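Local coordinates for secreted effector protein SopD (Salmonella typhimurium, PDB 5CPC) that is secreted into host cells, where it acts with SopB in membrane fission and macropinosome formation during invasion and contributes to replication in macrophages, at residues 216-221 with 227-232; 135-140 with 276-281; 167-172 with 256-261; 122-127 with 145-150. All coordinates share one frame; numbering follows the deposited sequence.

Contact 1: 216-221 with 227-232; sequences ACINAG and TQFCKI
The side-chain amide of N219 makes the direct polar link between 216-221 and 227-232. Its ND2 gives a nearly straight hydrogen bond to Q228 OE1 at 3.2 Å (N-H...O angle 173°), standing above the carbonyl plane of Q228. A weak, bent bond runs from N219 ND2 to T227 OG1 at 3.0 Å. The anti torsion (chi1 -179°) carries the amide out to 227-232, and asparagine supplies N-H for two oxygens. Q228 OE1 also accepts from E224 N in the intervening loop, and Q228 NE2 donates to N222 O there and to L215 O ending helix 209-215; glutamine suits this double role. A water donates to I218 O and Q228 O and accepts from K231 N at 2.8 Å.

I218 and the CB of N219 supply much of the packing: N219 CB lies 3.3 Å from Q228 NE2, and I218 CD1 meets I232 CD1 at 3.5 Å, the chains nearly perpendicular. Through two type I beta turns, T227 to C230 and F229 to I232, the chain enters strand 232-237. I218 also touches Y281 of helix 264-283, and F229 packs on L292 and L295 of helix 285-298.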
loop_
_atom_site.group_PDB
_atom_site.type_symbol
_atom_site.label_atom_id
_atom_site.label_comp_id
_atom_site.label_asym_id
_atom_site.label_seq_id
_atom_site.Cartn_x
_atom_site.Cartn_y
_atom_site.Cartn_z
ATOM N N ALA A 216 -2.844 23.418 -2.865
ATOM C CA ALA A 216 -3.779 23.024 -1.821
ATOM C C ALA A 216 -4.425 21.641 -2.115
ATOM O O ALA A 216 -4.552 20.785 -1.242
ATOM C CB ALA A 216 -4.861 24.141 -1.659
ATOM N N CYS A 217 -4.729 21.413 -3.391
ATOM C CA CYS A 217 -5.388 20.254 -3.825
ATOM C C CYS A 217 -4.623 18.929 -3.687
ATOM O O CYS A 217 -5.251 17.887 -3.646
ATOM C CB CYS A 217 -5.822 20.474 -5.260
ATOM S SG CYS A 217 -4.520 20.272 -6.490
ATOM N N ILE A 218 -3.287 18.954 -3.618
ATOM C CA ILE A 218 -2.555 17.678 -3.468
ATOM C C ILE A 218 -2.529 17.179 -2.044
ATOM O O ILE A 218 -1.843 16.196 -1.773
ATOM C CB ILE A 218 -1.083 17.719 -3.982
ATOM C CG1 ILE A 218 -0.253 18.723 -3.152
ATOM C CG2 ILE A 218 -1.098 18.017 -5.454
ATOM C CD1 ILE A 218 1.277 18.762 -3.447
ATOM N N ASN A 219 -3.214 17.888 -1.136
ATOM C CA ASN A 219 -3.240 17.550 0.294
ATOM C C ASN A 219 -4.530 18.104 0.916
ATOM O O ASN A 219 -4.535 18.718 1.990
ATOM C CB ASN A 219 -1.987 18.085 1.010
ATOM C CG ASN A 219 -1.940 17.750 2.502
ATOM O OD1 ASN A 219 -2.560 16.788 2.958
ATOM N ND2 ASN A 219 -1.217 18.586 3.280
ATOM N N ALA A 220 -5.634 17.889 0.223
ATOM C CA ALA A 220 -6.964 18.098 0.803
ATOM C C ALA A 220 -7.288 19.584 1.077
ATOM O O ALA A 220 -7.963 19.898 2.073
ATOM C CB ALA A 220 -7.158 17.210 2.084
ATOM N N GLY A 221 -6.831 20.493 0.201
ATOM C CA GLY A 221 -7.150 21.924 0.345
ATOM C C GLY A 221 -6.462 22.702 1.473
ATOM O O GLY A 221 -6.737 23.919 1.702
ATOM N N THR A 227 3.572 18.317 5.402
ATOM C CA THR A 227 2.765 17.160 4.976
ATOM C C THR A 227 2.350 17.244 3.545
ATOM O O THR A 227 1.833 16.253 3.018
ATOM C CB THR A 227 1.415 17.001 5.750
ATOM O OG1 THR A 227 0.665 18.217 5.617
ATOM C CG2 THR A 227 1.601 16.716 7.221
ATOM N N GLN A 228 2.540 18.403 2.913
ATOM C CA GLN A 228 1.991 18.637 1.555
ATOM C C GLN A 228 2.482 17.634 0.525
ATOM O O GLN A 228 1.844 17.434 -0.498
ATOM C CB GLN A 228 2.444 20.033 1.029
ATOM C CG GLN A 228 1.506 20.665 0.018
ATOM C CD GLN A 228 0.163 20.994 0.689
ATOM O OE1 GLN A 228 0.115 21.200 1.893
ATOM N NE2 GLN A 228 -0.919 21.048 -0.096
ATOM N N PHE A 229 3.661 17.055 0.741
ATOM C CA PHE A 229 4.313 16.275 -0.298
ATOM C C PHE A 229 4.321 14.748 -0.076
ATOM O O PHE A 229 4.926 14.023 -0.886
ATOM C CB PHE A 229 5.722 16.844 -0.470
ATOM C CG PHE A 229 5.705 18.344 -0.633
ATOM C CD1 PHE A 229 5.049 18.920 -1.735
ATOM C CD2 PHE A 229 6.145 19.158 0.374
ATOM C CE1 PHE A 229 4.916 20.262 -1.842
ATOM C CE2 PHE A 229 6.068 20.509 0.267
ATOM C CZ PHE A 229 5.455 21.094 -0.855
ATOM N N CYS A 230 3.660 14.269 0.992
ATOM C CA CYS A 230 3.648 12.809 1.337
ATOM C C CYS A 230 3.133 11.914 0.232
ATOM O O CYS A 230 3.512 10.775 0.158
ATOM C CB CYS A 230 2.938 12.508 2.667
ATOM S SG CYS A 230 1.123 12.921 2.632
ATOM N N LYS A 231 2.328 12.422 -0.680
ATOM C CA LYS A 231 1.897 11.593 -1.796
ATOM C C LYS A 231 2.643 11.780 -3.097
ATOM O O LYS A 231 2.292 11.144 -4.036
ATOM C CB LYS A 231 0.398 11.779 -2.029
ATOM C CG LYS A 231 -0.407 11.215 -0.822
ATOM C CD LYS A 231 -1.902 11.295 -1.096
ATOM C CE LYS A 231 -2.494 12.623 -0.555
ATOM N NZ LYS A 231 -3.882 12.912 -1.056
ATOM N N ILE A 232 3.675 12.630 -3.163
ATOM C CA ILE A 232 4.317 12.891 -4.443
ATOM C C ILE A 232 5.579 12.047 -4.655
ATOM O O ILE A 232 6.467 12.003 -3.798
ATOM C CB ILE A 232 4.682 14.436 -4.596
ATOM C CG1 ILE A 232 3.402 15.188 -4.915
ATOM C CG2 ILE A 232 5.496 14.743 -5.820
ATOM C CD1 ILE A 232 2.787 15.581 -3.736
HETATM O O HOH W 1 1.115 14.872 -1.178
#

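Contact 2: 135-140 with 276-281; sequences VIESMS and QDYNDY
E137 reaches from the chain ahead of helix 141-160 to N279 and Y278 on helix 264-283, and its side chain makes the segment's close contacts. CB sets out toward the helix, with CG anti to the carbonyl carbon. CG comes next to the tyrosine: it lies 4.3 Å from Y278 CD2 and approaches the ring obliquely, a loose apolar contact that the methylene part of a glutamate can make before its charge begins. At chi2, -53°, the chain bends, and this turns the carboxylate to N279 instead of continuing straight out.

CD is 3.8 Å from N279 OD1, and OE1 receives a weak hydrogen bond from N279 ND2 at 3.5 Å, long although its N-H...O angle is 160°. The two side chains extend to meet each other head-on, with carboxylate and amide planes 85° apart, almost perpendicular. This is a surface contact between an irregular connection and a long helix, 136 residues apart in sequence. Asparagine can offer an N-H here, but the bond is long and its own OD1 lies nearly as near the carboxylate.

OE2 lies farther from the amide, 4.0 Å from N279 OD1. Beside the glutamate, Y278 also packs against the rings of H282, edge-to-face, and H247. The backbone of the connection is tied in as well: V135 O accepts a weak hydrogen bond from N275 ND2, and the carbonyls of E137 and S138 accept weak ones from H247 NE2.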
loop_
_atom_site.group_PDB
_atom_site.type_symbol
_atom_site.label_atom_id
_atom_site.label_comp_id
_atom_site.label_asym_id
_atom_site.label_seq_id
_atom_site.Cartn_x
_atom_site.Cartn_y
_atom_site.Cartn_z
ATOM N N VAL A 135 -15.983 4.533 -6.777
ATOM C CA VAL A 135 -15.186 4.660 -7.994
ATOM C C VAL A 135 -13.757 4.253 -7.723
ATOM O O VAL A 135 -13.126 4.775 -6.806
ATOM C CB VAL A 135 -15.209 6.096 -8.564
ATOM C CG1 VAL A 135 -14.286 6.216 -9.806
ATOM C CG2 VAL A 135 -16.650 6.575 -8.874
ATOM N N ILE A 136 -13.238 3.327 -8.512
ATOM C CA ILE A 136 -11.830 3.000 -8.456
ATOM C C ILE A 136 -11.183 3.551 -9.711
ATOM O O ILE A 136 -11.645 3.225 -10.820
ATOM C CB ILE A 136 -11.607 1.481 -8.425
ATOM C CG1 ILE A 136 -10.136 1.142 -8.728
ATOM C CG2 ILE A 136 -12.557 0.748 -9.391
ATOM C CD1 ILE A 136 -9.916 -0.070 -9.675
ATOM N N GLU A 137 -10.153 4.387 -9.550
ATOM C CA GLU A 137 -9.327 4.871 -10.670
ATOM C C GLU A 137 -8.389 3.774 -11.211
ATOM O O GLU A 137 -7.870 2.976 -10.455
ATOM C CB GLU A 137 -8.484 6.086 -10.239
ATOM C CG GLU A 137 -9.249 7.408 -9.954
ATOM C CD GLU A 137 -10.169 7.876 -11.085
ATOM O OE1 GLU A 137 -11.269 8.393 -10.781
ATOM O OE2 GLU A 137 -9.806 7.725 -12.270
ATOM N N SER A 138 -8.113 3.723 -12.499
ATOM C CA SER A 138 -7.305 2.579 -12.943
ATOM C C SER A 138 -5.812 2.701 -12.615
ATOM O O SER A 138 -5.300 3.804 -12.416
ATOM C CB SER A 138 -7.626 2.127 -14.386
ATOM O OG SER A 138 -6.861 2.820 -15.348
ATOM N N MET A 139 -5.130 1.570 -12.432
ATOM C CA MET A 139 -3.669 1.604 -12.177
ATOM C C MET A 139 -2.813 1.144 -13.338
ATOM O O MET A 139 -3.185 0.250 -14.087
ATOM C CB MET A 139 -3.226 0.871 -10.885
ATOM C CG MET A 139 -4.219 0.046 -10.187
ATOM S SD MET A 139 -3.891 -0.247 -8.394
ATOM C CE MET A 139 -5.539 -0.882 -8.010
ATOM N N SER A 140 -1.644 1.745 -13.475
ATOM C CA SER A 140 -0.699 1.195 -14.444
ATOM C C SER A 140 -0.321 -0.239 -14.005
ATOM O O SER A 140 -0.566 -0.612 -12.844
ATOM C CB SER A 140 0.547 2.069 -14.517
ATOM O OG SER A 140 1.124 2.166 -13.236
ATOM N N GLN A 276 -10.185 12.428 -5.366
ATOM C CA GLN A 276 -10.419 13.813 -5.713
ATOM C C GLN A 276 -9.087 14.560 -5.863
ATOM O O GLN A 276 -8.831 15.212 -6.874
ATOM C CB GLN A 276 -11.318 14.460 -4.659
ATOM C CG GLN A 276 -11.525 15.974 -4.851
ATOM C CD GLN A 276 -12.382 16.326 -6.083
ATOM O OE1 GLN A 276 -13.230 15.529 -6.524
ATOM N NE2 GLN A 276 -12.166 17.531 -6.631
ATOM N N ASP A 277 -8.212 14.419 -4.871
ATOM C CA ASP A 277 -6.885 14.998 -4.932
ATOM C C ASP A 277 -6.102 14.523 -6.139
ATOM O O ASP A 277 -5.423 15.304 -6.850
ATOM C CB ASP A 277 -6.125 14.556 -3.731
ATOM C CG ASP A 277 -6.497 15.319 -2.465
ATOM O OD1 ASP A 277 -7.678 15.694 -2.265
ATOM O OD2 ASP A 277 -5.563 15.499 -1.636
ATOM N N TYR A 278 -6.171 13.229 -6.366
ATOM C CA TYR A 278 -5.515 12.626 -7.510
ATOM C C TYR A 278 -5.990 13.259 -8.817
ATOM O O TYR A 278 -5.194 13.555 -9.717
ATOM C CB TYR A 278 -5.816 11.119 -7.513
ATOM C CG TYR A 278 -5.013 10.295 -8.487
ATOM C CD1 TYR A 278 -3.681 10.015 -8.248
ATOM C CD2 TYR A 278 -5.616 9.731 -9.616
ATOM C CE1 TYR A 278 -2.912 9.236 -9.127
ATOM C CE2 TYR A 278 -4.888 8.930 -10.492
ATOM C CZ TYR A 278 -3.526 8.687 -10.232
ATOM O OH TYR A 278 -2.779 7.878 -11.059
ATOM N N ASN A 279 -7.292 13.410 -8.937
ATOM C CA ASN A 279 -7.879 13.959 -10.168
ATOM C C ASN A 279 -7.569 15.453 -10.316
ATOM O O ASN A 279 -7.276 15.921 -11.427
ATOM C CB ASN A 279 -9.399 13.664 -10.247
ATOM C CG ASN A 279 -9.701 12.157 -10.455
ATOM O OD1 ASN A 279 -9.015 11.471 -11.222
ATOM N ND2 ASN A 279 -10.687 11.643 -9.732
ATOM N N ASP A 280 -7.600 16.185 -9.194
ATOM C CA ASP A 280 -7.261 17.619 -9.213
ATOM C C ASP A 280 -5.844 17.741 -9.669
ATOM O O ASP A 280 -5.538 18.585 -10.505
ATOM C CB ASP A 280 -7.390 18.270 -7.823
ATOM C CG ASP A 280 -8.843 18.539 -7.419
ATOM O OD1 ASP A 280 -9.705 18.595 -8.331
ATOM O OD2 ASP A 280 -9.127 18.698 -6.197
ATOM N N TYR A 281 -4.968 16.908 -9.118
ATOM C CA TYR A 281 -3.552 17.047 -9.407
ATOM C C TYR A 281 -3.359 16.876 -10.953
ATOM O O TYR A 281 -2.773 17.728 -11.617
ATOM C CB TYR A 281 -2.712 16.034 -8.546
ATOM C CG TYR A 281 -1.381 15.842 -9.139
ATOM C CD1 TYR A 281 -0.443 16.872 -9.109
ATOM C CD2 TYR A 281 -1.039 14.665 -9.776
ATOM C CE1 TYR A 281 0.785 16.725 -9.679
ATOM C CE2 TYR A 281 0.211 14.536 -10.405
ATOM C CZ TYR A 281 1.118 15.562 -10.338
ATOM O OH TYR A 281 2.379 15.481 -10.931
#

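Contact 3: 167-172 with 256-261; sequences ESISTL and SYSPFS
I169 fills the contact with Y257, S258, P259 and F260. S168 just before it, between helices 163-167 and 169-177, is the N-cap of the latter, a usual place for a serine with its small hydroxyl-bearing side chain; its OG shares a hydrogen bond with T171 OG1 at 3.1 Å, within the first turn.

I169, the first helical residue, points toward 256-261 and divides its branches between neighbours. Its CG2, anti to the backbone N, turns to the backbone, 3.7 Å from Y257 O, and also meets P259 CD at 4.3 Å. The longer branch ends in CD1, which touches S258 CB at 3.6 Å and F260 CE1 at 3.7 Å. This methyl comes to the edge of the phenylalanine ring, near its plane, the two side chains running antiparallel alongside each other. A branched isoleucine thus reaches several surfaces at once. Beside it is a weak ST turn, S258 OG accepting from F260 N.

L172, one turn later, also packs on K157 and M158 of helix 141-160 and on L165. M158 touches Y257 and P259 too, while L165 covers P259 and F260, so the connection from helix 248-256 to helix 264-283 lies against helices 141-160, 163-167 and 169-177.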
loop_
_atom_site.group_PDB
_atom_site.type_symbol
_atom_site.label_atom_id
_atom_site.label_comp_id
_atom_site.label_asym_id
_atom_site.label_seq_id
_atom_site.Cartn_x
_atom_site.Cartn_y
_atom_site.Cartn_z
ATOM N N GLU A 167 -5.329 -5.967 19.054
ATOM C CA GLU A 167 -5.051 -4.615 19.571
ATOM C C GLU A 167 -5.805 -3.422 18.885
ATOM O O GLU A 167 -6.763 -2.854 19.445
ATOM C CB GLU A 167 -3.548 -4.365 19.459
ATOM C CG GLU A 167 -3.067 -3.133 20.194
ATOM C CD GLU A 167 -1.655 -3.306 20.689
ATOM O OE1 GLU A 167 -1.208 -2.465 21.493
ATOM O OE2 GLU A 167 -1.008 -4.305 20.299
ATOM N N SER A 168 -5.360 -3.029 17.691
ATOM C CA SER A 168 -5.969 -1.901 16.957
ATOM C C SER A 168 -5.562 -1.940 15.472
ATOM O O SER A 168 -4.607 -2.627 15.140
ATOM C CB SER A 168 -5.457 -0.606 17.561
ATOM O OG SER A 168 -4.069 -0.506 17.311
ATOM N N ILE A 169 -6.219 -1.163 14.605
ATOM C CA ILE A 169 -5.786 -1.057 13.193
ATOM C C ILE A 169 -4.383 -0.502 13.066
ATOM O O ILE A 169 -3.606 -0.964 12.215
ATOM C CB ILE A 169 -6.738 -0.193 12.290
ATOM C CG1 ILE A 169 -8.204 -0.355 12.727
ATOM C CG2 ILE A 169 -6.573 -0.594 10.794
ATOM C CD1 ILE A 169 -9.325 -0.084 11.644
ATOM N N SER A 170 -4.066 0.495 13.905
ATOM C CA SER A 170 -2.800 1.187 13.831
ATOM C C SER A 170 -1.684 0.210 14.101
ATOM O O SER A 170 -0.608 0.359 13.529
ATOM C CB SER A 170 -2.696 2.385 14.841
ATOM O OG SER A 170 -3.961 2.682 15.418
ATOM N N THR A 171 -1.909 -0.763 14.994
ATOM C CA THR A 171 -0.861 -1.775 15.301
ATOM C C THR A 171 -0.620 -2.718 14.141
ATOM O O THR A 171 0.526 -2.999 13.822
ATOM C CB THR A 171 -1.120 -2.588 16.582
ATOM O OG1 THR A 171 -1.251 -1.693 17.691
ATOM C CG2 THR A 171 0.045 -3.520 16.862
ATOM N N LEU A 172 -1.693 -3.189 13.502
ATOM C CA LEU A 172 -1.582 -3.878 12.187
ATOM C C LEU A 172 -0.834 -3.019 11.160
ATOM O O LEU A 172 0.137 -3.462 10.553
ATOM C CB LEU A 172 -2.989 -4.163 11.633
ATOM C CG LEU A 172 -3.012 -4.830 10.253
ATOM C CD1 LEU A 172 -2.043 -5.985 10.189
ATOM C CD2 LEU A 172 -4.416 -5.261 9.896
ATOM N N SER A 256 -5.206 4.176 5.033
ATOM C CA SER A 256 -6.627 4.308 5.411
ATOM C C SER A 256 -7.471 3.011 5.536
ATOM O O SER A 256 -8.554 3.011 6.132
ATOM C CB SER A 256 -7.294 5.323 4.501
ATOM O OG SER A 256 -6.632 6.534 4.717
ATOM N N TYR A 257 -6.949 1.918 5.003
ATOM C CA TYR A 257 -7.689 0.660 4.932
ATOM C C TYR A 257 -8.125 0.179 6.310
ATOM O O TYR A 257 -7.290 0.068 7.182
ATOM C CB TYR A 257 -6.770 -0.392 4.291
ATOM C CG TYR A 257 -7.208 -1.834 4.420
ATOM C CD1 TYR A 257 -8.255 -2.352 3.627
ATOM C CD2 TYR A 257 -6.556 -2.696 5.299
ATOM C CE1 TYR A 257 -8.646 -3.675 3.732
ATOM C CE2 TYR A 257 -6.964 -4.023 5.441
ATOM C CZ TYR A 257 -8.000 -4.499 4.642
ATOM O OH TYR A 257 -8.349 -5.805 4.739
ATOM N N SER A 258 -9.418 -0.099 6.488
ATOM C CA SER A 258 -9.892 -0.923 7.622
ATOM C C SER A 258 -10.527 -2.238 7.136
ATOM O O SER A 258 -11.450 -2.210 6.295
ATOM C CB SER A 258 -10.919 -0.175 8.459
ATOM O OG SER A 258 -11.902 -1.076 8.969
ATOM N N PRO A 259 -10.057 -3.379 7.686
ATOM C CA PRO A 259 -10.559 -4.695 7.322
ATOM C C PRO A 259 -11.927 -4.974 7.897
ATOM O O PRO A 259 -12.601 -5.929 7.452
ATOM C CB PRO A 259 -9.539 -5.638 7.963
ATOM C CG PRO A 259 -9.119 -4.909 9.197
ATOM C CD PRO A 259 -8.980 -3.484 8.687
ATOM N N PHE A 260 -12.325 -4.173 8.889
ATOM C CA PHE A 260 -13.597 -4.353 9.595
ATOM C C PHE A 260 -14.756 -4.133 8.671
ATOM O O PHE A 260 -14.862 -3.096 8.020
ATOM C CB PHE A 260 -13.723 -3.417 10.824
ATOM C CG PHE A 260 -12.722 -3.704 11.880
ATOM C CD1 PHE A 260 -11.818 -2.747 12.271
ATOM C CD2 PHE A 260 -12.645 -4.969 12.443
ATOM C CE1 PHE A 260 -10.870 -3.026 13.226
ATOM C CE2 PHE A 260 -11.700 -5.261 13.384
ATOM C CZ PHE A 260 -10.810 -4.284 13.785
ATOM N N SER A 261 -15.654 -5.099 8.661
ATOM C CA SER A 261 -16.695 -5.136 7.681
ATOM C C SER A 261 -17.704 -4.007 7.776
ATOM O O SER A 261 -18.344 -3.648 6.777
ATOM C CB SER A 261 -17.432 -6.445 7.823
ATOM O OG SER A 261 -18.783 -6.216 7.510
#

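Contact 4: 122-127 with 145-150; sequences SNIKDI and QLFLQI
I124 and I127 pack on F147 where a strand-to-helix junction meets a long helix: strand 117-123, an outermost strand of the three-stranded antiparallel sheet, runs directly into the short helix 124-127, one side of which faces helix 141-160.

The apolar interactions make the contact. F147 points toward the junction, and the anti torsion of its CG (chi1 175°) swings the ring out from the helix, offering its far end, CZ and CE2. I124 CD1 lies 3.8 Å from F147 CZ, and I127 CG2 lies 4.0 Å from the same atom; both methyls come obliquely to the ring. Spaced three residues apart on one helical turn, the two isoleucines lie on the same side of the helix, and their branched chains suit a buried surface against an aromatic end. No CA pair is closer than I127 to L148, 10.1 Å, a separation that F147, beside L148, has the length to bridge. M139 touches both I124 and F147, while C249 and L253 of helix 248-256 also touch the F147 side chain.

Among the polar interactions at the junction, N123 occupies the N-cap position, and its backbone O accepts from I127 N at 3.0 Å in the first helical turn. Its side chain turns instead to D126, an acceptor just one turn along: N123 ND2 donates to D126 OD2 at 3.0 Å, meeting the oxygen from above the carboxylate plane, 62° out of it.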
loop_
_atom_site.group_PDB
_atom_site.type_symbol
_atom_site.label_atom_id
_atom_site.label_comp_id
_atom_site.label_asym_id
_atom_site.label_seq_id
_atom_site.Cartn_x
_atom_site.Cartn_y
_atom_site.Cartn_z
ATOM N N SER A 122 -10.823 -12.430 -7.300
ATOM C CA SER A 122 -11.352 -11.490 -6.320
ATOM C C SER A 122 -11.647 -10.122 -6.898
ATOM O O SER A 122 -10.823 -9.590 -7.658
ATOM C CB SER A 122 -10.408 -11.424 -5.131
ATOM O OG SER A 122 -10.488 -12.660 -4.414
ATOM N N ASN A 123 -12.843 -9.596 -6.593
ATOM C CA ASN A 123 -13.211 -8.225 -6.942
ATOM C C ASN A 123 -12.268 -7.357 -6.130
ATOM O O ASN A 123 -11.980 -7.647 -4.940
ATOM C CB ASN A 123 -14.622 -7.799 -6.480
ATOM C CG ASN A 123 -15.720 -8.524 -7.158
ATOM O OD1 ASN A 123 -15.633 -8.901 -8.336
ATOM N ND2 ASN A 123 -16.799 -8.744 -6.417
ATOM N N ILE A 124 -11.818 -6.284 -6.755
ATOM C CA ILE A 124 -10.937 -5.314 -6.095
ATOM C C ILE A 124 -11.692 -4.494 -5.032
ATOM O O ILE A 124 -11.127 -4.079 -4.030
ATOM C CB ILE A 124 -10.256 -4.379 -7.149
ATOM C CG1 ILE A 124 -9.387 -3.327 -6.446
ATOM C CG2 ILE A 124 -11.322 -3.759 -8.083
ATOM C CD1 ILE A 124 -8.074 -3.021 -7.127
ATOM N N LYS A 125 -12.966 -4.250 -5.258
ATOM C CA LYS A 125 -13.777 -3.614 -4.247
ATOM C C LYS A 125 -13.982 -4.476 -2.995
ATOM O O LYS A 125 -14.116 -3.925 -1.918
ATOM C CB LYS A 125 -15.094 -3.195 -4.836
ATOM C CG LYS A 125 -14.867 -2.239 -5.999
ATOM C CD LYS A 125 -16.187 -1.804 -6.626
ATOM C CE LYS A 125 -15.940 -1.201 -7.994
ATOM N NZ LYS A 125 -17.201 -0.601 -8.435
ATOM N N ASP A 126 -13.993 -5.803 -3.146
ATOM C CA ASP A 126 -14.021 -6.709 -2.006
ATOM C C ASP A 126 -12.673 -6.770 -1.297
ATOM O O ASP A 126 -12.649 -6.716 -0.078
ATOM C CB ASP A 126 -14.513 -8.124 -2.397
ATOM C CG ASP A 126 -15.987 -8.143 -2.850
ATOM O OD1 ASP A 126 -16.693 -7.150 -2.603
ATOM O OD2 ASP A 126 -16.428 -9.157 -3.453
ATOM N N ILE A 127 -11.564 -6.825 -2.042
ATOM C CA ILE A 127 -10.212 -6.745 -1.464
ATOM C C ILE A 127 -10.025 -5.465 -0.668
ATOM O O ILE A 127 -9.430 -5.485 0.395
ATOM C CB ILE A 127 -9.099 -6.747 -2.539
ATOM C CG1 ILE A 127 -8.704 -8.148 -2.915
ATOM C CG2 ILE A 127 -7.818 -6.034 -2.008
ATOM C CD1 ILE A 127 -8.013 -8.254 -4.243
ATOM N N GLN A 145 1.087 -4.253 -9.604
ATOM C CA GLN A 145 2.100 -5.046 -8.901
ATOM C C GLN A 145 2.489 -4.527 -7.531
ATOM O O GLN A 145 2.628 -5.324 -6.613
ATOM C CB GLN A 145 3.369 -5.312 -9.738
ATOM C CG GLN A 145 4.454 -6.197 -9.015
ATOM C CD GLN A 145 5.840 -5.949 -9.601
ATOM O OE1 GLN A 145 6.663 -5.227 -9.006
ATOM N NE2 GLN A 145 6.104 -6.523 -10.799
ATOM N N LEU A 146 2.668 -3.226 -7.347
ATOM C CA LEU A 146 2.881 -2.737 -5.997
ATOM C C LEU A 146 1.680 -2.958 -5.035
ATOM O O LEU A 146 1.869 -3.257 -3.844
ATOM C CB LEU A 146 3.311 -1.251 -5.998
ATOM C CG LEU A 146 3.439 -0.605 -4.627
ATOM C CD1 LEU A 146 4.631 -1.234 -3.925
ATOM C CD2 LEU A 146 3.665 0.939 -4.700
ATOM N N PHE A 147 0.475 -2.709 -5.540
ATOM C CA PHE A 147 -0.802 -2.828 -4.780
ATOM C C PHE A 147 -0.891 -4.249 -4.282
ATOM O O PHE A 147 -1.297 -4.505 -3.156
ATOM C CB PHE A 147 -1.978 -2.571 -5.749
ATOM C CG PHE A 147 -3.359 -2.768 -5.154
ATOM C CD1 PHE A 147 -3.975 -1.763 -4.461
ATOM C CD2 PHE A 147 -4.046 -3.980 -5.321
ATOM C CE1 PHE A 147 -5.231 -1.953 -3.910
ATOM C CE2 PHE A 147 -5.283 -4.174 -4.777
ATOM C CZ PHE A 147 -5.890 -3.162 -4.081
ATOM N N LEU A 148 -0.497 -5.168 -5.146
ATOM C CA LEU A 148 -0.658 -6.582 -4.864
ATOM C C LEU A 148 0.376 -6.993 -3.799
ATOM O O LEU A 148 0.126 -7.889 -3.000
ATOM C CB LEU A 148 -0.413 -7.350 -6.164
ATOM C CG LEU A 148 -1.491 -8.262 -6.743
ATOM C CD1 LEU A 148 -3.023 -8.106 -6.260
ATOM C CD2 LEU A 148 -1.371 -8.307 -8.294
ATOM N N GLN A 149 1.542 -6.356 -3.833
ATOM C CA GLN A 149 2.650 -6.651 -2.905
ATOM C C GLN A 149 2.230 -6.234 -1.507
ATOM O O GLN A 149 2.530 -6.948 -0.534
ATOM C CB GLN A 149 3.959 -5.945 -3.249
ATOM C CG GLN A 149 4.717 -6.471 -4.479
ATOM C CD GLN A 149 5.994 -5.663 -4.689
ATOM O OE1 GLN A 149 6.976 -5.823 -3.952
ATOM N NE2 GLN A 149 5.959 -4.746 -5.632
ATOM N N ILE A 150 1.484 -5.134 -1.437
ATOM C CA ILE A 150 1.022 -4.629 -0.159
ATOM C C ILE A 150 -0.069 -5.573 0.331
ATOM O O ILE A 150 -0.162 -5.820 1.528
ATOM C CB ILE A 150 0.484 -3.177 -0.291
ATOM C CG1 ILE A 150 1.653 -2.213 -0.626
ATOM C CG2 ILE A 150 -0.313 -2.700 0.965
ATOM C CD1 ILE A 150 1.191 -0.962 -1.417
#

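From the N terminus, contact 4 closes first, a short loop of 17 residues joining the end of strand 117-123 and helix 124-127 to helix 141-160. Contact 2 begins inside that loop, at 135-140, and closes far along at 276-281, so the two cross; I136 CD1 lies 4.3 Å from I124 CG2. Contact 3, from 167-172 to 256-261, nests inside contact 2 and ties helix 169-177 to the connection after helix 248-256; it touches contact 4 through Y257 and I127. Innermost is contact 1, nested within both, in the turn leading to strand 232-237. It meets contact 2 among others through a salt bridge, K231 NZ to D277 OD2 at 3.1 Å.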